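Local coordinates for protein putative efflux transporter (Bacteroides eggerthii, PDB 4L8J) that probably serves as the periplasmic adaptor (membrane-fusion) subunit of an efflux pump, at residues A[41-47]-A[146-152]. Sequence-based numbering, arbitrary orientation.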
# COMPACT_ATOMS: atom_id res chain seq x y z
N VAL A 41 -34.05 64.14 13.25
CA VAL A 41 -34.57 65.48 13.58
C VAL A 41 -33.42 66.47 13.52
O VAL A 41 -32.27 66.06 13.55
CB VAL A 41 -35.31 65.55 14.95
CG1 VAL A 41 -36.66 64.86 14.88
CG2 VAL A 41 -34.48 64.99 16.10
N SER A 42 -33.73 67.76 13.43
CA SER A 42 -32.75 68.84 13.42
C SER A 42 -32.67 69.47 14.80
O SER A 42 -33.68 69.51 15.52
CB SER A 42 -33.11 69.89 12.37
OG SER A 42 -33.12 69.34 11.06
N GLY A 43 -31.49 69.93 15.18
CA GLY A 43 -31.32 70.56 16.47
C GLY A 43 -29.89 70.83 16.85
O GLY A 43 -28.99 70.66 16.04
N GLN A 44 -29.70 71.28 18.09
CA GLN A 44 -28.38 71.56 18.63
C GLN A 44 -27.90 70.39 19.52
O GLN A 44 -28.53 70.09 20.54
CB GLN A 44 -28.38 72.88 19.43
CG GLN A 44 -27.09 73.12 20.22
CD GLN A 44 -26.96 74.53 20.76
OE1 GLN A 44 -26.10 75.29 20.31
NE2 GLN A 44 -27.76 74.88 21.77
N ILE A 45 -26.75 69.78 19.18
CA ILE A 45 -26.15 68.71 20.00
C ILE A 45 -25.83 69.30 21.37
O ILE A 45 -25.30 70.40 21.43
CB ILE A 45 -24.90 68.08 19.31
CG1 ILE A 45 -25.32 67.28 18.06
CG2 ILE A 45 -24.11 67.17 20.28
CD1 ILE A 45 -24.28 67.14 17.03
N ILE A 46 -26.26 68.65 22.45
CA ILE A 46 -25.98 69.12 23.82
C ILE A 46 -25.19 68.03 24.58
O ILE A 46 -24.75 68.25 25.70
CB ILE A 46 -27.24 69.54 24.59
CG1 ILE A 46 -28.30 68.40 24.61
CG2 ILE A 46 -27.77 70.89 24.06
CD1 ILE A 46 -29.29 68.44 25.82
N ASN A 47 -25.08 66.84 23.96
CA ASN A 47 -24.33 65.74 24.54
C ASN A 47 -23.72 64.90 23.43
O ASN A 47 -24.41 64.52 22.49
CB ASN A 47 -25.22 64.89 25.47
CG ASN A 47 -24.44 63.95 26.37
OD1 ASN A 47 -23.22 63.96 26.41
ND2 ASN A 47 -25.12 63.11 27.12
N ASN A 146 -19.71 69.06 20.28
CA ASN A 146 -20.83 69.33 21.19
C ASN A 146 -21.23 70.80 21.07
O ASN A 146 -20.40 71.63 20.71
CB ASN A 146 -20.50 68.93 22.62
CG ASN A 146 -21.72 68.81 23.52
OD1 ASN A 146 -22.85 68.88 23.05
ND2 ASN A 146 -21.52 68.60 24.82
N TYR A 147 -22.52 71.10 21.28
CA TYR A 147 -23.18 72.42 21.18
C TYR A 147 -23.20 72.93 19.70
O TYR A 147 -23.56 74.08 19.46
CB TYR A 147 -22.62 73.47 22.18
CG TYR A 147 -22.91 73.11 23.62
CD1 TYR A 147 -24.18 73.29 24.17
CD2 TYR A 147 -21.94 72.50 24.41
CE1 TYR A 147 -24.46 72.92 25.49
CE2 TYR A 147 -22.21 72.12 25.73
CZ TYR A 147 -23.47 72.34 26.27
OH TYR A 147 -23.73 71.99 27.58
N GLN A 148 -22.91 72.04 18.73
CA GLN A 148 -23.00 72.33 17.29
C GLN A 148 -24.44 72.01 16.80
O GLN A 148 -25.05 71.02 17.23
CB GLN A 148 -21.96 71.50 16.51
CG GLN A 148 -22.09 71.45 14.98
CD GLN A 148 -20.92 70.75 14.29
OE1 GLN A 148 -19.86 70.50 14.89
NE2 GLN A 148 -21.07 70.44 13.01
N ARG A 149 -24.97 72.87 15.92
CA ARG A 149 -26.31 72.74 15.34
C ARG A 149 -26.22 71.87 14.08
O ARG A 149 -25.31 72.05 13.27
CB ARG A 149 -26.92 74.13 15.05
CG ARG A 149 -27.19 74.93 16.33
CD ARG A 149 -27.81 76.29 16.08
NE ARG A 149 -28.31 76.90 17.32
CZ ARG A 149 -27.60 77.71 18.11
NH1 ARG A 149 -26.34 78.03 17.79
NH2 ARG A 149 -28.14 78.22 19.21
N VAL A 150 -27.12 70.87 13.98
CA VAL A 150 -27.15 69.90 12.87
C VAL A 150 -28.57 69.74 12.32
O VAL A 150 -29.55 70.04 13.01
CB VAL A 150 -26.58 68.50 13.28
CG1 VAL A 150 -25.10 68.57 13.62
CG2 VAL A 150 -27.38 67.85 14.41
N ASN A 151 -28.66 69.19 11.10
CA ASN A 151 -29.91 68.86 10.40
C ASN A 151 -30.11 67.35 10.39
O ASN A 151 -29.22 66.61 10.81
CB ASN A 151 -29.86 69.40 8.95
CG ASN A 151 -29.60 70.88 8.83
OD1 ASN A 151 -30.36 71.72 9.33
ND2 ASN A 151 -28.53 71.23 8.13
N SER A 152 -31.26 66.88 9.89
CA SER A 152 -31.52 65.46 9.74
C SER A 152 -30.63 64.91 8.66
O SER A 152 -30.32 65.63 7.70
CB SER A 152 -32.98 65.21 9.38
OG SER A 152 -33.83 65.75 10.37
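G43 and V150 form an antiparallel hydrogen-bonded pair: V150 N reaches G43 O at 2.8 Å with an almost straight N-H...O angle of 177°, and G43 N returns a bond to V150 O at 2.9 Å. Two residues further along each strand, past the non-hydrogen-bonded pair Q44/R149, I45 N donates to Q148 O (2.9 Å). The tight side of the ladder is the one bearing I45 and V150. With V150 CG1 anti to its carbonyl carbon (chi1 -64°), that methyl meets I45 CD1 at 3.8 Å, and both side chains also rest on V144 and on I156 of strand 155-161. Strand 149-150 is an outermost strand, within this chain, of a four-stranded antiparallel sheet, joined through 43-47 to 61-65, within the barrel-sandwich (lipoyl-like) domain of HlyD-type adaptors; in sequence, the helices 68-95 and 102-127 lie between the two segments. At I46 and N47, which both face A64, strand 43-47 carries a classic beta bulge. Across the sheet, Q44 and R149 make the looser, solvent-facing side, where Q44 CB lies 3.9 Å from R149 CG. Toward the ends the bonds across the contact weaken: S152 N to S42 OG (3.3 Å) and N146 ND2 to I46 O (3.4 Å) are both weak.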